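Local atomic coordinates of phosphoribosylaminoimidazole-succinocarboxamide synthase (PDB entry 4O7S), a protein that catalyses the ATP-dependent joining of L-aspartate to a carboxyaminoimidazole ribonucleotide, making SAICAR in de novo purine biosynthesis. Residues 85-90 against 119-124; 89-94 against 173-178. All coordinates share one frame; numbering follows the deposited sequence. Where two conformers were deposited one is given.

Interaction 1: residues 85-90 against 119-124; sequences MYPLEV and LYYKND. With TYD (thymidine-5'-diphosphate), chain B.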
ATOM      1  N   MET A  85       1.242   1.551  21.914  1.00 18.46           N
ATOM      2  CA  MET A  85       0.617   2.003  20.681  1.00 19.54           C
ATOM      3  C   MET A  85       1.256   1.370  19.454  1.00 17.54           C
ATOM      4  O   MET A  85       2.464   1.320  19.340  1.00 16.49           O
ATOM      5  CB  MET A  85       0.648   3.541  20.596  1.00 22.65           C
ATOM      6  CG  MET A  85      -0.196   4.241  21.672  1.00 26.57           C
ATOM      7  SD  MET A  85      -1.995   4.042  21.486  1.00 30.47           S
ATOM      8  CE  MET A  85      -2.151   4.915  19.913  1.00 28.26           C
ATOM      9  N   TYR A  86       0.434   0.843  18.552  1.00 16.52           N
ATOM     10  CA  TYR A  86       0.943   0.416  17.229  1.00 15.23           C
ATOM     11  C   TYR A  86       1.233   1.682  16.425  1.00 14.46           C
ATOM     12  O   TYR A  86       0.473   2.650  16.517  1.00 14.60           O
ATOM     13  CB  TYR A  86      -0.093  -0.415  16.482  1.00 15.05           C
ATOM     14  CG  TYR A  86      -0.371  -1.766  17.076  1.00 15.36           C
ATOM     15  CD1 TYR A  86       0.521  -2.817  16.895  1.00 15.23           C
ATOM     16  CD2 TYR A  86      -1.535  -2.007  17.811  1.00 15.53           C
ATOM     17  CE1 TYR A  86       0.273  -4.068  17.423  1.00 15.24           C
ATOM     18  CE2 TYR A  86      -1.792  -3.268  18.348  1.00 15.67           C
ATOM     19  CZ  TYR A  86      -0.882  -4.295  18.140  1.00 15.75           C
ATOM     20  OH  TYR A  86      -1.104  -5.572  18.652  1.00 16.32           O
ATOM     21  N   PRO A  87       2.319   1.689  15.644  1.00 14.18           N
ATOM     22  CA  PRO A  87       2.610   2.893  14.854  1.00 13.97           C
ATOM     23  C   PRO A  87       1.851   2.865  13.518  1.00 14.42           C
ATOM     24  O   PRO A  87       2.463   2.883  12.426  1.00 14.28           O
ATOM     25  CB  PRO A  87       4.133   2.818  14.665  1.00 13.76           C
ATOM     26  CG  PRO A  87       4.426   1.348  14.658  1.00 14.05           C
ATOM     27  CD  PRO A  87       3.411   0.690  15.565  1.00 13.80           C
ATOM     28  N   LEU A  88       0.521   2.838  13.618  1.00 13.80           N
ATOM     29  CA  LEU A  88      -0.351   2.733  12.457  1.00 13.72           C
ATOM     30  C   LEU A  88      -1.452   3.765  12.502  1.00 13.87           C
ATOM     31  O   LEU A  88      -1.913   4.167  13.578  1.00 13.71           O
ATOM     32  CB  LEU A  88      -1.015   1.348  12.385  1.00 13.53           C
ATOM     33  CG  LEU A  88      -0.111   0.109  12.213  1.00 13.90           C
ATOM     34  CD1 LEU A  88      -0.937  -1.156  12.434  1.00 13.47           C
ATOM     35  CD2 LEU A  88       0.550   0.086  10.849  1.00 12.71           C
ATOM     36  N   GLU A  89      -1.860   4.200  11.319  1.00 14.13           N
ATOM     37  CA  GLU A  89      -3.153   4.828  11.146  1.00 14.94           C
ATOM     38  C   GLU A  89      -3.916   3.891  10.220  1.00 14.02           C
ATOM     39  O   GLU A  89      -3.418   3.508   9.157  1.00 12.62           O
ATOM     40  CB  GLU A  89      -3.002   6.230  10.564  1.00 17.91           C
ATOM     41  CG  GLU A  89      -2.474   7.249  11.573  1.00 21.81           C
ATOM     42  CD  GLU A  89      -1.737   8.393  10.898  1.00 26.06           C
ATOM     43  OE1 GLU A  89      -1.330   9.348  11.594  1.00 27.30           O
ATOM     44  OE2 GLU A  89      -1.528   8.327   9.659  1.00 29.48           O
ATOM     45  N   VAL A  90      -5.092   3.471  10.678  1.00 13.55           N
ATOM     46  CA  VAL A  90      -5.917   2.489   9.985  1.00 12.70           C
ATOM     47  C   VAL A  90      -7.120   3.182   9.379  1.00 12.66           C
ATOM     48  O   VAL A  90      -7.976   3.691  10.099  1.00 13.32           O
ATOM     49  CB  VAL A  90      -6.374   1.376  10.940  1.00 12.70           C
ATOM     50  CG1 VAL A  90      -7.180   0.306  10.188  1.00 12.45           C
ATOM     51  CG2 VAL A  90      -5.163   0.750  11.627  1.00 12.84           C
ATOM     52  N   LEU A 119      -3.642   0.699   5.575  1.00 12.57           N
ATOM     53  CA  LEU A 119      -2.732   0.880   6.694  1.00 12.60           C
ATOM     54  C   LEU A 119      -1.700   1.917   6.324  1.00 12.32           C
ATOM     55  O   LEU A 119      -1.114   1.840   5.252  1.00 11.89           O
ATOM     56  CB  LEU A 119      -2.029  -0.435   7.015  1.00 12.67           C
ATOM     57  CG  LEU A 119      -3.009  -1.588   7.253  1.00 13.05           C
ATOM     58  CD1 LEU A 119      -2.245  -2.897   7.138  1.00 12.84           C
ATOM     59  CD2 LEU A 119      -3.733  -1.447   8.592  1.00 12.57           C
ATOM     60  N   TYR A 120      -1.497   2.885   7.212  1.00 12.46           N
ATOM     61  CA  TYR A 120      -0.448   3.881   7.065  1.00 12.46           C
ATOM     62  C   TYR A 120       0.511   3.743   8.233  1.00 12.95           C
ATOM     63  O   TYR A 120       0.095   3.556   9.370  1.00 12.72           O
ATOM     64  CB  TYR A 120      -1.023   5.295   6.995  1.00 11.93           C
ATOM     65  CG  TYR A 120      -1.825   5.520   5.741  1.00 11.91           C
ATOM     66  CD1 TYR A 120      -1.233   6.059   4.594  1.00 11.67           C
ATOM     67  CD2 TYR A 120      -3.167   5.172   5.693  1.00 11.28           C
ATOM     68  CE1 TYR A 120      -1.967   6.254   3.430  1.00 11.53           C
ATOM     69  CE2 TYR A 120      -3.904   5.360   4.546  1.00 11.88           C
ATOM     70  CZ  TYR A 120      -3.301   5.887   3.410  1.00 11.76           C
ATOM     71  OH  TYR A 120      -4.067   6.053   2.283  1.00 11.38           O
ATOM     72  N   TYR A 121       1.798   3.782   7.921  1.00 13.60           N
ATOM     73  CA  TYR A 121       2.844   3.782   8.915  1.00 14.74           C
ATOM     74  C   TYR A 121       3.006   5.203   9.499  1.00 15.52           C
ATOM     75  O   TYR A 121       3.322   6.149   8.764  1.00 14.86           O
ATOM     76  CB  TYR A 121       4.143   3.292   8.256  1.00 15.20           C
ATOM     77  CG  TYR A 121       5.396   3.376   9.113  1.00 16.58           C
ATOM     78  CD1 TYR A 121       5.354   3.125  10.487  1.00 16.55           C
ATOM     79  CD2 TYR A 121       6.635   3.680   8.528  1.00 17.21           C
ATOM     80  CE1 TYR A 121       6.511   3.197  11.266  1.00 17.85           C
ATOM     81  CE2 TYR A 121       7.787   3.743   9.291  1.00 18.35           C
ATOM     82  CZ  TYR A 121       7.715   3.506  10.654  1.00 18.09           C
ATOM     83  OH  TYR A 121       8.856   3.584  11.393  1.00 20.44           O
ATOM     84  N   LYS A 122       2.772   5.348  10.805  1.00 17.85           N
ATOM     85  CA  LYS A 122       2.935   6.650  11.497  1.00 20.18           C
ATOM     86  C   LYS A 122       4.404   6.967  11.628  1.00 20.78           C
ATOM     87  O   LYS A 122       5.081   6.415  12.488  1.00 20.94           O
ATOM     88  CB  LYS A 122       2.352   6.598  12.898  1.00 22.16           C
ATOM     89  CG  LYS A 122       0.880   6.937  13.006  1.00 24.05           C
ATOM     90  CD  LYS A 122       0.427   6.809  14.452  1.00 25.14           C
ATOM     91  CE  LYS A 122       0.787   8.036  15.260  1.00 27.58           C
ATOM     92  NZ  LYS A 122       0.072   9.250  14.766  1.00 30.80           N
ATOM     93  N   ASN A 123       4.895   7.846  10.765  1.00 21.59           N
ATOM     94  CA  ASN A 123       6.296   8.203  10.723  1.00 23.11           C
ATOM     95  C   ASN A 123       6.407   9.540  10.007  1.00 25.17           C
ATOM     96  O   ASN A 123       6.153   9.632   8.796  1.00 23.36           O
ATOM     97  CB  ASN A 123       7.101   7.125   9.991  1.00 22.39           C
ATOM     98  CG  ASN A 123       8.594   7.434   9.954  1.00 22.62           C
ATOM     99  OD1 ASN A 123       9.019   8.446   9.406  1.00 23.08           O
ATOM    100  ND2 ASN A 123       9.395   6.547  10.522  1.00 21.84           N
ATOM    101  N   ASP A 124       6.760  10.575  10.762  1.00 29.08           N
ATOM    102  CA  ASP A 124       6.765  11.951  10.244  1.00 31.02           C
ATOM    103  C   ASP A 124       7.865  12.156   9.227  1.00 31.32           C
ATOM    104  O   ASP A 124       7.665  12.864   8.246  1.00 30.83           O
ATOM    105  CB  ASP A 124       6.943  12.957  11.372  1.00 34.82           C
ATOM    106  CG  ASP A 124       5.788  12.951  12.323  1.00 37.00           C
ATOM    107  OD1 ASP A 124       4.650  13.194  11.874  1.00 40.11           O
ATOM    108  OD2 ASP A 124       6.022  12.701  13.519  1.00 38.78           O
TER
HETATM  109  PA  TYD B 301      -7.154  10.519   3.298  0.55 20.93           P
HETATM  110  O1A TYD B 301      -8.130  10.848   2.194  0.55 20.10           O
HETATM  111  O2A TYD B 301      -6.306   9.272   3.164  0.55 20.50           O
HETATM  112  O3A TYD B 301      -6.144  11.743   3.568  0.55 20.57           O
HETATM  113  PB  TYD B 301      -6.454  13.324   3.537  0.55 20.74           P
HETATM  114  O1B TYD B 301      -7.364  13.577   2.366  0.55 19.94           O
HETATM  115  O2B TYD B 301      -7.140  13.617   4.851  0.55 21.41           O
HETATM  116  O3B TYD B 301      -5.059  13.882   3.426  0.55 20.07           O
HETATM  117  O5' TYD B 301      -7.958  10.433   4.684  0.55 21.76           O
HETATM  118  C5' TYD B 301      -9.016   9.488   4.841  0.55 23.36           C
HETATM  119  C4' TYD B 301      -9.705   9.656   6.200  0.55 25.05           C
HETATM  120  O4' TYD B 301      -8.795   9.321   7.244  0.55 26.09           O
HETATM  121  C3' TYD B 301     -10.199  11.070   6.494  0.55 25.04           C
HETATM  122  O3' TYD B 301     -11.452  10.954   7.165  0.55 24.29           O
HETATM  123  C2' TYD B 301      -9.214  11.667   7.471  0.55 26.38           C
HETATM  124  C1' TYD B 301      -8.579  10.444   8.115  0.55 27.91           C
HETATM  125  N1  TYD B 301      -7.140  10.603   8.365  0.55 30.41           N
HETATM  126  C2  TYD B 301      -6.675  11.294   9.523  0.55 30.48           C
HETATM  127  O2  TYD B 301      -7.491  11.789  10.330  0.55 28.51           O
HETATM  128  N3  TYD B 301      -5.355  11.425   9.758  0.55 31.77           N
HETATM  129  C4  TYD B 301      -4.447  10.895   8.916  0.55 33.89           C
HETATM  130  O4  TYD B 301      -3.228  11.017   9.148  0.55 35.29           O
HETATM  131  C5  TYD B 301      -4.906  10.154   7.708  0.55 33.88           C
HETATM  132  C5M TYD B 301      -3.943   9.524   6.731  0.55 35.57           C
HETATM  133  C6  TYD B 301      -6.272  10.045   7.500  0.55 32.26           C
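The carbonyl oxygen of Tyr120 is gripped twice from the facing strand: Glu89 N donates to Tyr120 O at 2.8 Å, and Leu88 CA adds a CA-H...O contact to the same atom. Tyr120 N returns a bond to Glu89 O, completing a hydrogen-bonded antiparallel pair, and Lys122 N donates to Pro87 O at 3.0 Å. Tyr121, its CG anti to the backbone N (chi1 173°), brings its ring edge up to Pro87 O, with CD1 3.5 Å from it. The chain of Lys122 crosses that of Glu89 at about a right angle, with Lys122 CG 3.7 Å from Glu89 CG, and bends at its last two torsions to leave NZ 3.5 Å from Glu89 OE1, a weak salt bridge. The other carboxylate oxygen, Glu89 OE2, lies 3.2 Å from O4 of the bound thymidine diphosphate. An alanine here in place of Glu89 would probably leave Lys122 without this ionic mate and open a gap beside O4 of the base. On the opposite face of the sheet, Leu119 CD2 packs 4.0 Å from Val90 CG2. The whole is an antiparallel strand pair entered through an inverse gamma turn centred on Pro87; the face bearing Glu89 and Tyr120 borders the nucleotide pocket, probably the ribonucleotide substrate site of a SAICAR synthetase.

Interaction 2: residues 89-94 against 173-178; sequences EVVVRN and DFKLEF. With TYD (thymidine-5'-diphosphate), chain B.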
ATOM      1  N   GLU A  89      -1.860   4.200  11.319  1.00 14.13           N
ATOM      2  CA  GLU A  89      -3.153   4.828  11.146  1.00 14.94           C
ATOM      3  C   GLU A  89      -3.916   3.891  10.220  1.00 14.02           C
ATOM      4  O   GLU A  89      -3.418   3.508   9.157  1.00 12.62           O
ATOM      5  CB  GLU A  89      -3.002   6.230  10.564  1.00 17.91           C
ATOM      6  CG  GLU A  89      -2.474   7.249  11.573  1.00 21.81           C
ATOM      7  CD  GLU A  89      -1.737   8.393  10.898  1.00 26.06           C
ATOM      8  OE1 GLU A  89      -1.330   9.348  11.594  1.00 27.30           O
ATOM      9  OE2 GLU A  89      -1.528   8.327   9.659  1.00 29.48           O
ATOM     10  N   VAL A  90      -5.092   3.471  10.678  1.00 13.55           N
ATOM     11  CA  VAL A  90      -5.917   2.489   9.985  1.00 12.70           C
ATOM     12  C   VAL A  90      -7.120   3.182   9.379  1.00 12.66           C
ATOM     13  O   VAL A  90      -7.976   3.691  10.099  1.00 13.32           O
ATOM     14  CB  VAL A  90      -6.374   1.376  10.940  1.00 12.70           C
ATOM     15  CG1 VAL A  90      -7.180   0.306  10.188  1.00 12.45           C
ATOM     16  CG2 VAL A  90      -5.163   0.750  11.627  1.00 12.84           C
ATOM     17  N   VAL A  91      -7.183   3.216   8.052  1.00 12.30           N
ATOM     18  CA  VAL A  91      -8.208   4.001   7.371  1.00 12.18           C
ATOM     19  C   VAL A  91      -9.254   3.068   6.717  1.00 12.52           C
ATOM     20  O   VAL A  91      -8.903   2.148   5.972  1.00 12.24           O
ATOM     21  CB  VAL A  91      -7.585   4.972   6.336  1.00 12.18           C
ATOM     22  CG1 VAL A  91      -8.665   5.713   5.555  1.00 11.85           C
ATOM     23  CG2 VAL A  91      -6.637   5.967   7.013  1.00 11.47           C
ATOM     24  N   VAL A  92     -10.524   3.301   7.035  1.00 12.26           N
ATOM     25  CA  VAL A  92     -11.644   2.561   6.437  1.00 12.80           C
ATOM     26  C   VAL A  92     -12.406   3.514   5.501  1.00 12.75           C
ATOM     27  O   VAL A  92     -12.687   4.640   5.878  1.00 12.67           O
ATOM     28  CB  VAL A  92     -12.584   1.988   7.525  1.00 12.32           C
ATOM     29  CG1 VAL A  92     -13.702   1.149   6.904  1.00 12.18           C
ATOM     30  CG2 VAL A  92     -11.791   1.160   8.525  1.00 11.84           C
ATOM     31  N   ARG A  93     -12.710   3.061   4.284  1.00 12.87           N
ATOM     32  CA  ARG A  93     -13.317   3.919   3.266  0.50 13.04           C
ATOM     33  C   ARG A  93     -14.571   3.258   2.665  1.00 13.32           C
ATOM     34  O   ARG A  93     -14.530   2.091   2.226  1.00 12.50           O
ATOM     35  CB  ARG A  93     -12.277   4.273   2.185  0.50 13.33           C
ATOM     36  CG  ARG A  93     -10.840   4.414   2.716  0.50 13.42           C
ATOM     37  CD  ARG A  93      -9.849   4.917   1.673  0.50 13.41           C
ATOM     38  NE  ARG A  93     -10.027   6.343   1.447  0.50 13.49           N
ATOM     39  CZ  ARG A  93      -9.116   7.284   1.677  0.50 13.42           C
ATOM     40  NH1 ARG A  93      -9.435   8.547   1.438  0.50 13.18           N
ATOM     41  NH2 ARG A  93      -7.899   6.977   2.133  0.50 13.04           N
ATOM     42  N   ASN A  94     -15.697   3.986   2.686  1.00 13.60           N
ATOM     43  CA  ASN A  94     -16.972   3.510   2.101  1.00 14.03           C
ATOM     44  C   ASN A  94     -17.303   4.209   0.784  1.00 14.36           C
ATOM     45  O   ASN A  94     -17.944   3.618  -0.107  1.00 14.30           O
ATOM     46  CB  ASN A  94     -18.146   3.717   3.064  1.00 14.10           C
ATOM     47  CG  ASN A  94     -17.928   3.047   4.401  1.00 14.70           C
ATOM     48  OD1 ASN A  94     -17.747   1.835   4.468  1.00 15.77           O
ATOM     49  ND2 ASN A  94     -17.932   3.836   5.480  1.00 14.27           N
ATOM     50  N   ASP A 173     -15.434   8.011   5.095  1.00 14.94           N
ATOM     51  CA  ASP A 173     -14.231   7.282   5.499  1.00 14.77           C
ATOM     52  C   ASP A 173     -13.860   7.774   6.888  1.00 14.40           C
ATOM     53  O   ASP A 173     -14.465   8.747   7.376  1.00 14.03           O
ATOM     54  CB  ASP A 173     -13.072   7.490   4.494  1.00 14.60           C
ATOM     55  CG  ASP A 173     -12.713   8.959   4.294  1.00 14.63           C
ATOM     56  OD1 ASP A 173     -12.817   9.731   5.254  1.00 14.46           O
ATOM     57  OD2 ASP A 173     -12.328   9.345   3.172  1.00 14.97           O
ATOM     58  N   PHE A 174     -12.882   7.120   7.523  1.00 13.51           N
ATOM     59  CA  PHE A 174     -12.373   7.568   8.831  1.00 13.29           C
ATOM     60  C   PHE A 174     -11.057   6.882   9.150  1.00 13.14           C
ATOM     61  O   PHE A 174     -10.699   5.889   8.523  1.00 12.47           O
ATOM     62  CB  PHE A 174     -13.378   7.269   9.953  1.00 13.59           C
ATOM     63  CG  PHE A 174     -13.745   5.801  10.085  1.00 14.06           C
ATOM     64  CD1 PHE A 174     -13.133   4.999  11.044  1.00 14.02           C
ATOM     65  CD2 PHE A 174     -14.722   5.236   9.271  1.00 14.04           C
ATOM     66  CE1 PHE A 174     -13.471   3.659  11.190  1.00 14.47           C
ATOM     67  CE2 PHE A 174     -15.071   3.887   9.408  1.00 14.95           C
ATOM     68  CZ  PHE A 174     -14.435   3.093  10.369  1.00 14.53           C
ATOM     69  N   LYS A 175     -10.357   7.395  10.152  1.00 13.32           N
ATOM     70  CA  LYS A 175      -9.086   6.819  10.555  1.00 13.32           C
ATOM     71  C   LYS A 175      -9.152   6.405  12.030  1.00 12.82           C
ATOM     72  O   LYS A 175      -9.670   7.136  12.877  1.00 12.62           O
ATOM     73  CB  LYS A 175      -7.950   7.819  10.353  1.00 14.70           C
ATOM     74  CG  LYS A 175      -6.605   7.349  10.912  1.00 17.30           C
ATOM     75  CD  LYS A 175      -5.888   8.466  11.649  1.00 20.17           C
ATOM     76  CE  LYS A 175      -6.214   8.398  13.115  1.00 22.22           C
ATOM     77  NZ  LYS A 175      -5.879   9.635  13.854  1.00 21.28           N
ATOM     78  N   LEU A 176      -8.586   5.245  12.318  1.00 11.91           N
ATOM     79  CA  LEU A 176      -8.435   4.765  13.676  1.00 11.46           C
ATOM     80  C   LEU A 176      -6.973   4.509  14.030  1.00 11.79           C
ATOM     81  O   LEU A 176      -6.106   4.292  13.145  1.00 10.64           O
ATOM     82  CB  LEU A 176      -9.194   3.446  13.850  1.00 11.52           C
ATOM     83  CG  LEU A 176     -10.690   3.435  13.544  1.00 11.12           C
ATOM     84  CD1 LEU A 176     -11.189   2.001  13.634  1.00 11.02           C
ATOM     85  CD2 LEU A 176     -11.432   4.367  14.492  1.00 11.19           C
ATOM     86  N   GLU A 177      -6.716   4.503  15.340  1.00 12.01           N
ATOM     87  CA  GLU A 177      -5.441   4.082  15.884  1.00 12.12           C
ATOM     88  C   GLU A 177      -5.714   3.089  16.999  1.00 12.61           C
ATOM     89  O   GLU A 177      -6.828   3.059  17.548  1.00 12.95           O
ATOM     90  CB  GLU A 177      -4.640   5.292  16.361  1.00 13.07           C
ATOM     91  CG  GLU A 177      -4.355   6.284  15.222  1.00 14.05           C
ATOM     92  CD  GLU A 177      -3.432   7.427  15.619  1.00 14.89           C
ATOM     93  OE1 GLU A 177      -2.708   7.314  16.624  1.00 15.76           O
ATOM     94  OE2 GLU A 177      -3.437   8.456  14.922  1.00 16.15           O
ATOM     95  N   PHE A 178      -4.713   2.265  17.302  1.00 12.27           N
ATOM     96  CA  PHE A 178      -4.863   1.111  18.162  1.00 12.80           C
ATOM     97  C   PHE A 178      -3.621   0.946  19.006  1.00 13.24           C
ATOM     98  O   PHE A 178      -2.549   1.390  18.623  1.00 12.93           O
ATOM     99  CB  PHE A 178      -4.999  -0.167  17.314  1.00 13.08           C
ATOM    100  CG  PHE A 178      -6.286  -0.271  16.560  1.00 13.06           C
ATOM    101  CD1 PHE A 178      -7.408  -0.847  17.153  1.00 12.91           C
ATOM    102  CD2 PHE A 178      -6.390   0.226  15.256  1.00 12.73           C
ATOM    103  CE1 PHE A 178      -8.611  -0.951  16.453  1.00 13.03           C
ATOM    104  CE2 PHE A 178      -7.587   0.121  14.560  1.00 12.39           C
ATOM    105  CZ  PHE A 178      -8.696  -0.459  15.154  1.00 12.22           C
TER
HETATM  106  PA  TYD B 301      -7.154  10.519   3.298  0.55 20.93           P
HETATM  107  O1A TYD B 301      -8.130  10.848   2.194  0.55 20.10           O
HETATM  108  O2A TYD B 301      -6.306   9.272   3.164  0.55 20.50           O
HETATM  109  O3A TYD B 301      -6.144  11.743   3.568  0.55 20.57           O
HETATM  110  PB  TYD B 301      -6.454  13.324   3.537  0.55 20.74           P
HETATM  111  O1B TYD B 301      -7.364  13.577   2.366  0.55 19.94           O
HETATM  112  O2B TYD B 301      -7.140  13.617   4.851  0.55 21.41           O
HETATM  113  O3B TYD B 301      -5.059  13.882   3.426  0.55 20.07           O
HETATM  114  O5' TYD B 301      -7.958  10.433   4.684  0.55 21.76           O
HETATM  115  C5' TYD B 301      -9.016   9.488   4.841  0.55 23.36           C
HETATM  116  C4' TYD B 301      -9.705   9.656   6.200  0.55 25.05           C
HETATM  117  O4' TYD B 301      -8.795   9.321   7.244  0.55 26.09           O
HETATM  118  C3' TYD B 301     -10.199  11.070   6.494  0.55 25.04           C
HETATM  119  O3' TYD B 301     -11.452  10.954   7.165  0.55 24.29           O
HETATM  120  C2' TYD B 301      -9.214  11.667   7.471  0.55 26.38           C
HETATM  121  C1' TYD B 301      -8.579  10.444   8.115  0.55 27.91           C
HETATM  122  N1  TYD B 301      -7.140  10.603   8.365  0.55 30.41           N
HETATM  123  C2  TYD B 301      -6.675  11.294   9.523  0.55 30.48           C
HETATM  124  O2  TYD B 301      -7.491  11.789  10.330  0.55 28.51           O
HETATM  125  N3  TYD B 301      -5.355  11.425   9.758  0.55 31.77           N
HETATM  126  C4  TYD B 301      -4.447  10.895   8.916  0.55 33.89           C
HETATM  127  O4  TYD B 301      -3.228  11.017   9.148  0.55 35.29           O
HETATM  128  C5  TYD B 301      -4.906  10.154   7.708  0.55 33.88           C
HETATM  129  C5M TYD B 301      -3.943   9.524   6.731  0.55 35.57           C
HETATM  130  C6  TYD B 301      -6.272  10.045   7.500  0.55 32.26           C
HETATM  131  O   HOH W   1     -12.480   7.588   1.068  1.00 10.47           O
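Backbone bonds come in two reciprocal sets, joining Val90 to Leu176 and Val92 to Phe174; Val90 N meets Leu176 O at 2.8 Å. CA-H...O contacts supplement them, such as Val91 CA to Phe174 O.

Apolar packing occupies the face bearing Val90, Val92, Phe174 and Leu176. Phe174 takes the crowded position between its own N and carbonyl carbon (chi1 58°), which brings a face of its ring against Val92, whose CB makes a CH-pi contact 4.0 Å from the Phe174 ring centroid. Val90 CG2 instead touches the edge of the Phe178 ring.

The other face, with Arg93, Asp173, Lys175 and the apolar Val91, meets the nucleotide. Arg93, modelled in two conformers, in one of them holds the alpha phosphate of thymidine diphosphate with both terminal nitrogens: NH1 to O1A at 2.8 Å and NH2 to O2A at 3.0 Å; NH2 also pairs with Glu118. Asp173 OD2 stands 3.5 Å from Arg93 NH1, but it lies well out of the guanidinium plane with no N-H aimed at it, a pairing of charges only; a water takes the N-H of Arg93 NE and probably donates to Asp173 OD2, which also pairs with Arg198. The bent aliphatic chain of Lys175 runs beneath a face of the thymine, CD lying 3.6 Å from its N3, before NZ reaches Glu177 OE2 at 2.9 Å. Lys175, together with Lys122 through long, weak ion pairs, probably offsets the like charges of Glu89 OE1 and Glu177 OE2, 4.0 Å apart.

The two strands thus divide their surroundings: Val92, Phe174 and Phe178 rest on helix 143-165, Leu176 and Phe178 meet strand 186-188, and on its other edge strand 84-93 is bonded to strand 111-121.

Overall arrangement
Strand 84-93 comes first along the chain and serves both contacts, which share Glu89 and Val90. The chain then runs through 28 residues without helix before returning as 119-124, where interaction 1 closes the shorter loop. It continues through strand 130-131 and helices 133-138 and 143-165 until 173-178 lines up on the other edge of the first strand, so interaction 2 closes a longer loop that encompasses most of the first. Both pairings are antiparallel and place strand 84-93 between its two partners in one sheet. A probable hydrogen bond from Tyr86 N to Phe178 O extends the second pairing beside interaction 1, and both contacts border the same bound nucleotide.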